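Local coordinates for protein AAR187Cp (Eremothecium gossypii, PDB 3ZIL) that probably regulates cohesin and the establishment of sister-chromatid cohesion, as the Wpl1 protein whose all-helical Wap1 domain makes up this chain, at residues W71-G75 with Q87-A91; L191-I195 with K229-L234; Y207-Q212 with V240-S244; A296-T302 with Y332-A337; F304-F308 with F326-Y330. All blocks are in the same frame, centred on the assembly; numbering follows the deposited sequence.

Interaction 1 (W71-G75 with Q87-A91)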
# COMPACT_ATOMS: atom_id res chain seq x y z
N TRP A 71 -4.78 -29.86 9.73
CA TRP A 71 -4.69 -30.73 8.55
C TRP A 71 -4.42 -29.92 7.30
O TRP A 71 -3.43 -30.23 6.60
CB TRP A 71 -5.94 -31.64 8.39
CG TRP A 71 -5.77 -32.59 7.22
CD1 TRP A 71 -5.17 -33.83 7.24
CD2 TRP A 71 -6.11 -32.34 5.82
NE1 TRP A 71 -5.18 -34.40 5.97
CE2 TRP A 71 -5.75 -33.56 5.08
CE3 TRP A 71 -6.77 -31.29 5.13
CZ2 TRP A 71 -5.94 -33.68 3.71
CZ3 TRP A 71 -6.96 -31.42 3.76
CH2 TRP A 71 -6.56 -32.59 3.06
N CYS A 72 -5.19 -28.85 7.03
CA CYS A 72 -4.95 -28.07 5.82
C CYS A 72 -3.55 -27.44 5.82
O CYS A 72 -2.92 -27.34 4.79
CB CYS A 72 -6.00 -26.95 5.57
SG CYS A 72 -7.69 -27.62 5.33
N PHE A 73 -3.06 -27.00 6.97
CA PHE A 73 -1.84 -26.14 6.95
C PHE A 73 -0.66 -26.86 7.50
O PHE A 73 0.31 -26.25 7.84
CB PHE A 73 -2.06 -24.79 7.65
CG PHE A 73 -3.11 -23.96 6.97
CD1 PHE A 73 -2.82 -23.33 5.77
CD2 PHE A 73 -4.42 -23.89 7.47
CE1 PHE A 73 -3.82 -22.57 5.11
CE2 PHE A 73 -5.40 -23.15 6.82
CZ PHE A 73 -5.10 -22.51 5.61
N GLN A 74 -0.75 -28.19 7.54
CA GLN A 74 0.37 -29.01 8.10
C GLN A 74 1.68 -28.80 7.27
O GLN A 74 2.78 -28.71 7.81
CB GLN A 74 -0.00 -30.52 8.17
CG GLN A 74 0.95 -31.28 9.08
CD GLN A 74 0.76 -32.79 9.05
OE1 GLN A 74 -0.10 -33.32 8.33
NE2 GLN A 74 1.53 -33.50 9.89
N GLY A 75 1.52 -28.76 5.96
CA GLY A 75 2.60 -28.43 5.05
C GLY A 75 2.14 -27.25 4.19
O GLY A 75 0.97 -27.20 3.72
N GLN A 87 -5.47 -23.67 -0.05
CA GLN A 87 -5.22 -23.31 1.31
C GLN A 87 -5.64 -21.88 1.52
O GLN A 87 -6.10 -21.58 2.62
CB GLN A 87 -3.72 -23.45 1.72
CG GLN A 87 -3.32 -24.93 1.80
CD GLN A 87 -1.83 -25.12 1.91
OE1 GLN A 87 -1.07 -24.67 1.05
NE2 GLN A 87 -1.40 -25.89 2.92
N CYS A 88 -5.42 -21.00 0.54
CA CYS A 88 -5.91 -19.59 0.70
C CYS A 88 -7.49 -19.56 0.81
O CYS A 88 -8.01 -18.81 1.61
CB CYS A 88 -5.52 -18.75 -0.49
SG CYS A 88 -3.77 -18.40 -0.70
N PHE A 89 -8.22 -20.33 0.00
CA PHE A 89 -9.68 -20.49 0.17
C PHE A 89 -10.12 -20.94 1.60
O PHE A 89 -10.95 -20.30 2.22
CB PHE A 89 -10.29 -21.39 -0.95
CG PHE A 89 -11.70 -21.78 -0.68
CD1 PHE A 89 -12.75 -20.86 -0.86
CD2 PHE A 89 -11.99 -23.03 -0.16
CE1 PHE A 89 -14.06 -21.21 -0.59
CE2 PHE A 89 -13.31 -23.38 0.15
CZ PHE A 89 -14.34 -22.46 -0.07
N ILE A 90 -9.48 -21.99 2.16
CA ILE A 90 -9.72 -22.43 3.50
C ILE A 90 -9.54 -21.29 4.51
O ILE A 90 -10.42 -21.07 5.39
CB ILE A 90 -8.80 -23.64 3.84
CG1 ILE A 90 -9.19 -24.82 2.97
CG2 ILE A 90 -8.79 -23.91 5.36
CD1 ILE A 90 -10.65 -25.19 3.14
N ALA A 91 -8.41 -20.59 4.45
CA ALA A 91 -8.17 -19.49 5.40
C ALA A 91 -9.29 -18.46 5.29
O ALA A 91 -9.78 -17.95 6.30
CB ALA A 91 -6.85 -18.79 5.13
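Gln87 lends its side-chain amide to the carbonyls of Cys72 and Gly75, a polar grip on the C-terminal end of helix 54-72 and the turn after it, set inside a buried apolar contact with helix 81-93. A single nitrogen makes both bonds. Gln87 NE2 lies 2.8 Å from Cys72 O, with an N-H...O angle of 162°, and 2.8 Å from Gly75 O, at 150°; both acceptors sit close to the amide plane, although the donor is tilted from the carbonyl plane of Cys72 and lies in that of Gly75. CG of Gln87 stands anti to its own carbonyl carbon (chi1 -71°), and from there the chain runs extended to the turn. Beside it Phe73, the first residue past the helix, slides its ring along the glutamine in the opposite sense, ring and amide nearly parallel, with Phe73 CE1 3.5 Å from Gln87 CB. The contact joins consecutive helices of the all-helical Wap1 domain across the turn that links them. The ring turns its edge to the helix backbone, Phe73 CZ lying 3.3 Å from Gln87 O, and Phe73 CZ also meets Ala91 CB at 4.1 Å. Ile90 adds an apolar contact with its CG2 branch, 3.8 Å from Phe73 CE2 and 3.9 Å from Cys72 SG. Arg39, from helix 36-52, also donates to the carbonyls of Cys72 and Gly75, and Met50 of that helix packs on Ile90. A leucine in place of the glutamine would probably leave both carbonyls to Arg39 and the loop after Cys72 less firmly placed.

Interaction 2 (L191-I195 with K229-L234)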
# COMPACT_ATOMS: atom_id res chain seq x y z
N LEU A 191 2.33 -2.88 1.61
CA LEU A 191 3.61 -2.20 1.52
C LEU A 191 3.68 -1.09 2.61
O LEU A 191 4.60 -1.07 3.42
CB LEU A 191 3.82 -1.64 0.11
CG LEU A 191 5.28 -1.16 -0.26
CD1 LEU A 191 5.30 -0.96 -1.81
CD2 LEU A 191 5.72 0.10 0.52
N GLU A 192 2.68 -0.22 2.65
CA GLU A 192 2.61 0.90 3.57
C GLU A 192 2.62 0.42 5.02
O GLU A 192 3.37 0.88 5.84
CB GLU A 192 1.35 1.70 3.30
CG GLU A 192 1.24 3.06 3.92
CD GLU A 192 -0.18 3.61 3.90
OE1 GLU A 192 -0.92 3.46 2.96
OE2 GLU A 192 -0.52 4.21 4.88
N ASN A 193 1.80 -0.57 5.30
CA ASN A 193 1.75 -1.12 6.64
C ASN A 193 2.95 -1.95 7.08
O ASN A 193 2.99 -2.33 8.22
CB ASN A 193 0.42 -1.83 6.94
CG ASN A 193 -0.74 -0.86 6.86
OD1 ASN A 193 -1.74 -1.09 6.21
ND2 ASN A 193 -0.55 0.28 7.43
N ASN A 194 3.94 -2.19 6.20
CA ASN A 194 5.09 -2.94 6.61
C ASN A 194 6.34 -2.02 6.68
O ASN A 194 7.46 -2.50 6.76
CB ASN A 194 5.30 -4.10 5.64
CG ASN A 194 4.50 -5.34 6.04
OD1 ASN A 194 5.03 -6.17 6.74
ND2 ASN A 194 3.20 -5.43 5.63
N ILE A 195 6.11 -0.71 6.61
CA ILE A 195 7.13 0.29 6.84
C ILE A 195 7.04 0.62 8.36
O ILE A 195 5.99 1.06 8.82
CB ILE A 195 6.82 1.57 6.03
CG1 ILE A 195 6.96 1.29 4.52
CG2 ILE A 195 7.70 2.74 6.47
CD1 ILE A 195 6.51 2.48 3.69
N LYS A 229 0.76 7.30 -1.16
CA LYS A 229 0.92 7.09 0.26
C LYS A 229 2.14 6.26 0.57
O LYS A 229 2.85 6.57 1.55
CB LYS A 229 -0.31 6.43 0.90
CG LYS A 229 -1.52 7.38 0.86
CD LYS A 229 -2.79 6.59 1.28
CE LYS A 229 -4.07 7.32 0.90
NZ LYS A 229 -5.16 7.09 1.88
N CYS A 230 2.42 5.22 -0.24
CA CYS A 230 3.68 4.54 0.02
C CYS A 230 4.86 5.51 -0.11
O CYS A 230 5.76 5.48 0.75
CB CYS A 230 3.89 3.35 -0.92
SG CYS A 230 2.56 2.12 -0.67
N LEU A 231 4.86 6.33 -1.17
CA LEU A 231 6.00 7.23 -1.45
C LEU A 231 6.15 8.24 -0.30
O LEU A 231 7.29 8.54 0.17
CB LEU A 231 5.88 7.96 -2.78
CG LEU A 231 6.15 7.17 -4.06
CD1 LEU A 231 5.52 7.80 -5.30
CD2 LEU A 231 7.68 6.85 -4.27
N ILE A 232 5.03 8.73 0.19
CA ILE A 232 5.09 9.68 1.33
C ILE A 232 5.73 8.95 2.58
O ILE A 232 6.76 9.39 3.14
CB ILE A 232 3.69 10.20 1.68
CG1 ILE A 232 3.21 11.16 0.61
CG2 ILE A 232 3.68 10.75 3.09
CD1 ILE A 232 1.74 11.47 0.70
N LYS A 233 5.14 7.82 2.94
CA LYS A 233 5.62 7.03 4.02
C LYS A 233 7.07 6.66 3.90
O LYS A 233 7.75 6.73 4.87
CB LYS A 233 4.75 5.81 4.33
CG LYS A 233 4.85 5.40 5.79
CD LYS A 233 3.71 4.60 6.37
CE LYS A 233 4.07 3.99 7.71
NZ LYS A 233 3.29 2.80 8.13
N LEU A 234 7.53 6.31 2.72
CA LEU A 234 8.96 5.95 2.58
C LEU A 234 9.83 7.22 2.75
O LEU A 234 10.88 7.18 3.37
CB LEU A 234 9.24 5.26 1.26
CG LEU A 234 8.56 3.90 0.93
CD1 LEU A 234 8.43 3.62 -0.59
CD2 LEU A 234 9.40 2.86 1.64
O HOH W 1 0.71 3.88 7.69
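Lys233 lies at about a right angle across Glu192 and slides past Ile195 in the opposite sense, tying the C-terminal end of helix 185-193 to helix 225-235 within the helical array of the Wap1 domain. Its CG is anti to the backbone N (chi1 -152°), and the extended chain carries the ammonium over the turn that ends the first helix. On the way Lys233 CB passes 3.8 Å from Ile195 CD1, and Lys233 CD rests 3.8 Å from Glu192 CG. Lys233 NZ donates to Glu192 O at 3.0 Å, coming from above the carbonyl plane, while the backbone N of Ile195 reaches the same oxygen from the opposite face. A weak second bond runs from Lys233 NZ to Ile195 O, 3.3 Å. With an alanine here, Glu192 O would probably keep its bond from Ile195 N but lose the ammonium, Ile195 O would lose its weak bond, and a gap would open beside Ile195. Deeper in, Leu191 CD2 packs on Cys230 SG at 3.9 Å, and Ile195 CD1 meets Leu234 CD2 at 3.6 Å, their side chains perpendicular; Leu234 is backed by Tyr207 of helix 201-215. The Glu192 carboxylate does not touch the ammonium directly. One water joins them, accepting from Lys233 NZ at 2.8 Å and donating to Glu192 OE2 at 3.1 Å.

Interaction 3 (Y207-Q212 with V240-S244)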
# COMPACT_ATOMS: atom_id res chain seq x y z
N TYR A 207 13.83 0.11 2.35
CA TYR A 207 13.02 1.30 2.04
C TYR A 207 13.59 2.11 0.84
O TYR A 207 12.82 2.52 -0.02
CB TYR A 207 12.66 2.21 3.23
CG TYR A 207 12.03 1.51 4.40
CD1 TYR A 207 11.54 0.18 4.29
CD2 TYR A 207 11.92 2.14 5.64
CE1 TYR A 207 10.98 -0.46 5.41
CE2 TYR A 207 11.39 1.47 6.76
CZ TYR A 207 10.91 0.18 6.64
OH TYR A 207 10.35 -0.47 7.75
N ALA A 208 14.91 2.32 0.82
CA ALA A 208 15.59 2.89 -0.33
C ALA A 208 15.27 2.19 -1.64
O ALA A 208 14.84 2.86 -2.60
CB ALA A 208 17.11 3.05 -0.10
N GLN A 209 15.43 0.83 -1.67
CA GLN A 209 15.08 0.03 -2.84
C GLN A 209 13.70 0.22 -3.31
O GLN A 209 13.47 0.42 -4.53
CB GLN A 209 15.25 -1.51 -2.55
CG GLN A 209 16.68 -1.84 -2.19
CD GLN A 209 16.86 -3.29 -1.82
OE1 GLN A 209 16.25 -4.18 -2.43
NE2 GLN A 209 17.66 -3.54 -0.77
N ALA A 210 12.74 0.10 -2.38
CA ALA A 210 11.34 0.22 -2.70
C ALA A 210 11.04 1.64 -3.25
O ALA A 210 10.25 1.82 -4.20
CB ALA A 210 10.47 -0.03 -1.43
N PHE A 211 11.60 2.65 -2.59
CA PHE A 211 11.35 4.01 -3.07
C PHE A 211 11.90 4.19 -4.54
O PHE A 211 11.22 4.68 -5.42
CB PHE A 211 12.02 5.02 -2.13
CG PHE A 211 12.02 6.43 -2.67
CD1 PHE A 211 10.90 7.22 -2.61
CD2 PHE A 211 13.20 6.93 -3.34
CE1 PHE A 211 10.91 8.51 -3.14
CE2 PHE A 211 13.21 8.24 -3.85
CZ PHE A 211 12.06 9.01 -3.78
N GLN A 212 13.09 3.70 -4.79
CA GLN A 212 13.63 3.82 -6.16
C GLN A 212 12.74 3.05 -7.14
O GLN A 212 12.56 3.47 -8.29
CB GLN A 212 15.04 3.29 -6.15
CG GLN A 212 15.91 4.20 -5.27
CD GLN A 212 17.29 3.66 -4.99
OE1 GLN A 212 17.75 2.72 -5.68
NE2 GLN A 212 17.97 4.20 -3.94
N VAL A 240 16.34 7.61 3.44
CA VAL A 240 15.81 7.13 2.13
C VAL A 240 15.99 8.17 1.04
O VAL A 240 16.31 7.85 -0.09
CB VAL A 240 14.28 6.74 2.20
CG1 VAL A 240 13.74 6.49 0.82
CG2 VAL A 240 14.05 5.47 3.07
N LEU A 241 15.77 9.44 1.37
CA LEU A 241 16.00 10.51 0.39
C LEU A 241 17.52 10.65 0.02
O LEU A 241 17.88 10.78 -1.18
CB LEU A 241 15.43 11.86 1.00
CG LEU A 241 13.87 11.84 1.23
CD1 LEU A 241 13.44 13.22 1.85
CD2 LEU A 241 13.23 11.71 -0.16
N GLU A 242 18.42 10.58 1.01
CA GLU A 242 19.87 10.61 0.73
C GLU A 242 20.39 9.46 -0.10
O GLU A 242 21.18 9.63 -1.13
CB GLU A 242 20.60 10.57 2.08
CG GLU A 242 20.43 11.91 2.72
CD GLU A 242 20.94 11.95 4.14
OE1 GLU A 242 21.64 11.00 4.58
OE2 GLU A 242 20.63 12.95 4.82
N LEU A 243 19.97 8.28 0.28
CA LEU A 243 20.36 7.10 -0.53
C LEU A 243 19.81 7.12 -1.98
O LEU A 243 20.31 6.41 -2.88
CB LEU A 243 20.01 5.78 0.18
CG LEU A 243 20.75 5.47 1.50
CD1 LEU A 243 20.02 4.36 2.27
CD2 LEU A 243 22.24 5.10 1.27
N SER A 244 18.77 7.93 -2.22
CA SER A 244 18.11 7.95 -3.55
C SER A 244 18.18 9.33 -4.21
O SER A 244 17.35 9.64 -5.12
CB SER A 244 16.63 7.58 -3.33
OG SER A 244 16.55 6.39 -2.55
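Phe211 leaves helix 201-215 toward Val240 of helix 238-243 and Ser244 just beyond its end, and its atoms meet the two in turn. Its CG is anti to the backbone N (chi1 170°), which sends the ring toward Ser244. Phe211 CB touches Val240 CG1 at 3.7 Å, and Phe211 CG lies 3.9 Å from the same methyl, Val240 CG1. Further out the ring reaches serine: Phe211 CD2 is 3.5 Å from Ser244 OG, and Phe211 CE2 is 3.5 Å from Ser244 CB. Leu248 and Leu251 of helix 248-261 and Leu231 of helix 225-235 pack against the same phenylalanine, burying it among helices of the Wap1 domain. One turn back, the other valine branch is used, Val240 CG2 lying 3.5 Å from Tyr207 CB, while the tyrosine hydroxyl leads off to bond Val196 N. Ala208 lets the backbones come close, and its CB meets Leu243 CD1 at 4.0 Å. The one hydrogen bond across the contact belongs to Gln212, whose extended chain brings NE2 to Ser244 OG at 3.0 Å, nearly straight at 172° and with the oxygen in the amide plane. That hydroxyl spends its own hydrogen on Val240 O, four residues earlier in the helix that Ser244 follows, nearly along the C=O axis. Ser244 OG is thus donor and acceptor at once, which fixes its rotation and relays the glutamine to the last turn of helix 238-243. The chemistry is that of a mostly apolar seam with a short polar chain, amide to hydroxyl to carbonyl, along its border.

Interaction 4 (A296-T302 with Y332-A337)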
# COMPACT_ATOMS: atom_id res chain seq x y z
N ALA A 296 14.47 20.85 -4.20
CA ALA A 296 13.58 22.06 -4.06
C ALA A 296 13.78 23.11 -5.20
O ALA A 296 12.85 23.83 -5.60
CB ALA A 296 13.73 22.67 -2.66
N SER A 297 14.98 23.14 -5.78
CA SER A 297 15.27 24.10 -6.83
C SER A 297 15.09 23.58 -8.22
O SER A 297 15.38 24.29 -9.20
CB SER A 297 16.69 24.68 -6.66
OG SER A 297 17.63 23.64 -6.55
N THR A 298 14.61 22.33 -8.35
CA THR A 298 14.26 21.78 -9.66
C THR A 298 13.44 22.84 -10.41
O THR A 298 12.48 23.36 -9.86
CB THR A 298 13.49 20.44 -9.50
OG1 THR A 298 14.29 19.55 -8.72
CG2 THR A 298 13.19 19.80 -10.80
N GLU A 299 13.85 23.17 -11.65
CA GLU A 299 13.17 24.23 -12.43
C GLU A 299 11.64 24.15 -12.57
O GLU A 299 10.99 25.17 -12.44
CB GLU A 299 13.84 24.42 -13.81
CG GLU A 299 12.92 24.13 -14.99
CD GLU A 299 13.61 24.26 -16.33
OE1 GLU A 299 14.62 25.00 -16.44
OE2 GLU A 299 13.14 23.62 -17.29
N GLU A 300 11.04 22.98 -12.84
CA GLU A 300 9.55 22.96 -13.00
C GLU A 300 8.80 23.30 -11.71
O GLU A 300 7.64 23.67 -11.79
CB GLU A 300 8.95 21.61 -13.54
CG GLU A 300 9.07 21.40 -15.05
CD GLU A 300 10.35 20.64 -15.40
OE1 GLU A 300 11.42 20.84 -14.74
OE2 GLU A 300 10.28 19.81 -16.33
N LEU A 301 9.43 23.12 -10.55
CA LEU A 301 8.73 23.41 -9.32
C LEU A 301 8.63 24.94 -9.19
O LEU A 301 7.66 25.47 -8.61
CB LEU A 301 9.41 22.73 -8.10
CG LEU A 301 8.72 22.79 -6.75
CD1 LEU A 301 7.31 22.25 -6.79
CD2 LEU A 301 9.58 22.06 -5.72
N THR A 302 9.60 25.64 -9.77
CA THR A 302 9.58 27.09 -9.73
C THR A 302 8.48 27.66 -10.65
O THR A 302 8.11 28.82 -10.52
CB THR A 302 10.91 27.72 -10.09
OG1 THR A 302 11.08 27.65 -11.51
CG2 THR A 302 12.09 27.04 -9.39
N TYR A 332 9.29 26.78 -0.13
CA TYR A 332 10.52 25.95 -0.21
C TYR A 332 11.17 26.05 -1.58
O TYR A 332 12.41 26.20 -1.71
CB TYR A 332 10.23 24.46 0.18
CG TYR A 332 10.29 24.23 1.70
CD1 TYR A 332 11.49 24.13 2.34
CD2 TYR A 332 9.13 24.12 2.48
CE1 TYR A 332 11.59 23.97 3.69
CE2 TYR A 332 9.22 23.90 3.83
CZ TYR A 332 10.47 23.81 4.43
OH TYR A 332 10.62 23.63 5.80
N SER A 333 10.35 26.05 -2.63
CA SER A 333 10.88 26.13 -3.98
C SER A 333 11.58 27.51 -4.23
O SER A 333 12.79 27.60 -4.57
CB SER A 333 9.79 25.88 -4.99
OG SER A 333 10.37 25.99 -6.26
N ALA A 334 10.79 28.56 -4.07
CA ALA A 334 11.31 29.91 -4.10
C ALA A 334 12.63 30.08 -3.35
O ALA A 334 13.59 30.59 -3.93
CB ALA A 334 10.25 30.89 -3.59
N GLY A 335 12.69 29.66 -2.09
CA GLY A 335 13.90 29.82 -1.29
C GLY A 335 15.10 29.14 -1.90
O GLY A 335 16.17 29.75 -2.02
N ALA A 336 14.95 27.88 -2.32
CA ALA A 336 16.09 27.11 -2.90
C ALA A 336 16.59 27.66 -4.25
O ALA A 336 17.80 27.60 -4.52
CB ALA A 336 15.74 25.62 -3.02
N ALA A 337 15.66 28.12 -5.11
CA ALA A 337 16.03 28.65 -6.43
C ALA A 337 16.57 30.10 -6.36
O ALA A 337 16.94 30.68 -7.38
CB ALA A 337 14.85 28.56 -7.39
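The backbones of Ala296 and Ser333 come within 4.9 Å between CA atoms, and those of Ser297 and Ala337 within 4.6 Å, a spacing that small side chains allow. The contact joins the end of helix 293-296 and the short, weakly bonded helix 299-302 to the C-terminal end of helix 321-336, in the all-helical Wap1 domain. Ser333 approaches Ala296 with both backbone and side chain: its CA makes a CA-H...O contact to Ala296 O at 3.4 Å, and its hydroxyl, anti to the backbone N (chi1 179°), donates a weak hydrogen bond from OG to the same oxygen at 3.4 Å. Leu301 comes over the hydroxyl from the other helix, CG 3.6 Å from Ser333 OG. The alanines meet methyl to methyl, Ala296 CB lying 3.6 Å from Ala336 CB. Ser297 CB packs near Ala336 and Ala337, while its OG turns to the carbonyls of Thr293 and Thr294. Thr302 directs its methyl across the contact, CG2 being 3.7 Å from Ala337 CB. Its hydroxyl is held back in its own turn, with Thr302 OG1 donating to a lone pair of Glu299 O at 2.7 Å.

Interaction 5 (F304-F308 with F326-Y330)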
# COMPACT_ATOMS: atom_id res chain seq x y z
N PHE A 304 5.67 26.88 -10.22
CA PHE A 304 4.60 27.13 -9.23
C PHE A 304 4.53 28.68 -9.02
O PHE A 304 3.51 29.20 -8.51
CB PHE A 304 4.92 26.47 -7.86
CG PHE A 304 4.52 24.99 -7.70
CD1 PHE A 304 4.28 24.17 -8.78
CD2 PHE A 304 4.46 24.43 -6.39
CE1 PHE A 304 3.95 22.82 -8.58
CE2 PHE A 304 4.09 23.09 -6.19
CZ PHE A 304 3.85 22.28 -7.29
N GLY A 305 5.60 29.39 -9.42
CA GLY A 305 5.59 30.89 -9.46
C GLY A 305 4.30 31.49 -10.01
O GLY A 305 3.69 32.40 -9.40
N ALA A 306 3.87 30.98 -11.17
CA ALA A 306 2.67 31.45 -11.88
C ALA A 306 1.47 31.42 -10.97
O ALA A 306 0.77 32.41 -10.78
CB ALA A 306 2.39 30.59 -13.13
N VAL A 307 1.23 30.27 -10.40
CA VAL A 307 0.05 30.06 -9.56
C VAL A 307 0.05 30.95 -8.31
O VAL A 307 -0.96 31.54 -7.96
CB VAL A 307 -0.04 28.56 -9.15
CG1 VAL A 307 -1.49 28.20 -8.82
CG2 VAL A 307 0.56 27.66 -10.26
N PHE A 308 1.19 31.06 -7.64
CA PHE A 308 1.26 31.89 -6.46
C PHE A 308 0.92 33.34 -6.86
O PHE A 308 0.27 34.03 -6.10
CB PHE A 308 2.67 31.85 -5.89
CG PHE A 308 2.96 32.95 -4.94
CD1 PHE A 308 2.58 32.83 -3.61
CD2 PHE A 308 3.64 34.11 -5.37
CE1 PHE A 308 2.87 33.85 -2.71
CE2 PHE A 308 3.92 35.12 -4.48
CZ PHE A 308 3.54 34.99 -3.13
N PHE A 326 -0.01 24.25 -0.85
CA PHE A 326 0.67 24.67 -2.07
C PHE A 326 1.66 25.78 -1.77
O PHE A 326 2.76 25.82 -2.33
CB PHE A 326 -0.35 25.11 -3.13
CG PHE A 326 0.28 25.63 -4.38
CD1 PHE A 326 0.59 24.78 -5.40
CD2 PHE A 326 0.61 26.97 -4.52
CE1 PHE A 326 1.20 25.24 -6.56
CE2 PHE A 326 1.26 27.44 -5.64
CZ PHE A 326 1.54 26.58 -6.68
N LEU A 327 1.24 26.74 -0.93
CA LEU A 327 2.07 27.92 -0.65
C LEU A 327 3.32 27.53 0.15
O LEU A 327 4.38 28.11 -0.02
CB LEU A 327 1.25 28.91 0.17
CG LEU A 327 0.12 29.61 -0.60
CD1 LEU A 327 -0.67 30.60 0.28
CD2 LEU A 327 0.61 30.32 -1.83
N LEU A 328 3.14 26.60 1.10
CA LEU A 328 4.26 26.10 1.86
C LEU A 328 5.27 25.44 0.91
O LEU A 328 6.48 25.67 1.03
CB LEU A 328 3.78 25.12 2.95
CG LEU A 328 4.84 24.34 3.73
CD1 LEU A 328 5.86 25.26 4.36
CD2 LEU A 328 4.18 23.46 4.79
N VAL A 329 4.78 24.60 -0.00
CA VAL A 329 5.69 23.87 -0.86
C VAL A 329 6.38 24.92 -1.77
O VAL A 329 7.61 24.90 -1.94
CB VAL A 329 4.97 22.77 -1.69
CG1 VAL A 329 5.84 22.35 -2.89
CG2 VAL A 329 4.55 21.57 -0.80
N TYR A 330 5.60 25.87 -2.29
CA TYR A 330 6.14 27.01 -3.04
C TYR A 330 7.26 27.82 -2.29
O TYR A 330 8.29 28.12 -2.86
CB TYR A 330 5.01 27.95 -3.48
CG TYR A 330 5.61 29.12 -4.24
CD1 TYR A 330 6.30 28.93 -5.45
CD2 TYR A 330 5.53 30.41 -3.72
CE1 TYR A 330 6.88 29.99 -6.11
CE2 TYR A 330 6.10 31.48 -4.38
CZ TYR A 330 6.78 31.26 -5.56
OH TYR A 330 7.34 32.34 -6.20
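Phe326 and Tyr330, one turn apart, both carry CG anti to the backbone N (chi1 180° for the tyrosine), and their rings reach across to Phe304 and Phe308 respectively, which are likewise one turn apart. Phe304 has CG beside its backbone N instead, which lays its ring against Phe326 as an offset stack: the centroids are 4.5 Å apart and the planes meet at 27°. The closest atoms are Phe304 CD2 and Phe326 CE1 at 3.4 Å, the latter over one face of the Phe304 ring but displaced toward its rim. Val307 comes in beside the same partner, its CB 3.5 Å from Phe326 CZ. At the next turn Phe308 and Tyr330 form a second offset stack, centroids 4.9 Å apart and planes at 24°, their side chains crossing at about a right angle. Here Phe308 CB also lies over the face of the tyrosine, 4.0 Å from the Tyr330 ring centroid, in a CH-pi contact. The tyrosine ring also reaches the Gly305 backbone, Tyr330 CE1 lying 3.6 Å from Gly305 N. Leu327 CD2 sits at the edge of the Phe308 ring, 3.7 Å from Phe308 CD1, and Val329 CG1 packs 3.8 Å from Phe304 CE2. Leu282 and Leu285 of helix 272-289 pack on Phe304, and Phe348 of helix 343-360 on Phe308, so the aromatic layer is enclosed by further helices. Consecutive helices 304-313 and 321-336, steeply crossed and running in largely opposite directions, thus share a largely aromatic, apolar core, consistent with the helix-on-helix packing of the all-helical Wap1 domain.

In the fold
From the N terminus, interaction 1 closes a short loop, tying helix 54-72 to helix 81-93, and stands apart, about 16 Å in nearest atoms from interaction 2. Interactions 2 and 3 cross: their segments alternate along the chain, so helices 185-193 and 201-215 are each bound to a later partner, 225-235 and 238-243. They touch where Tyr207 meets Ile195 and Phe211 meets Leu231. Toward the C terminus, interaction 5 nests inside the loop closed by interaction 4; both use helix 321-336, and Leu301 packs on Val329 between them. Interaction 1 and the pair 4 and 5 lie on opposite sides of the chain's centre, marking an elongated molecule.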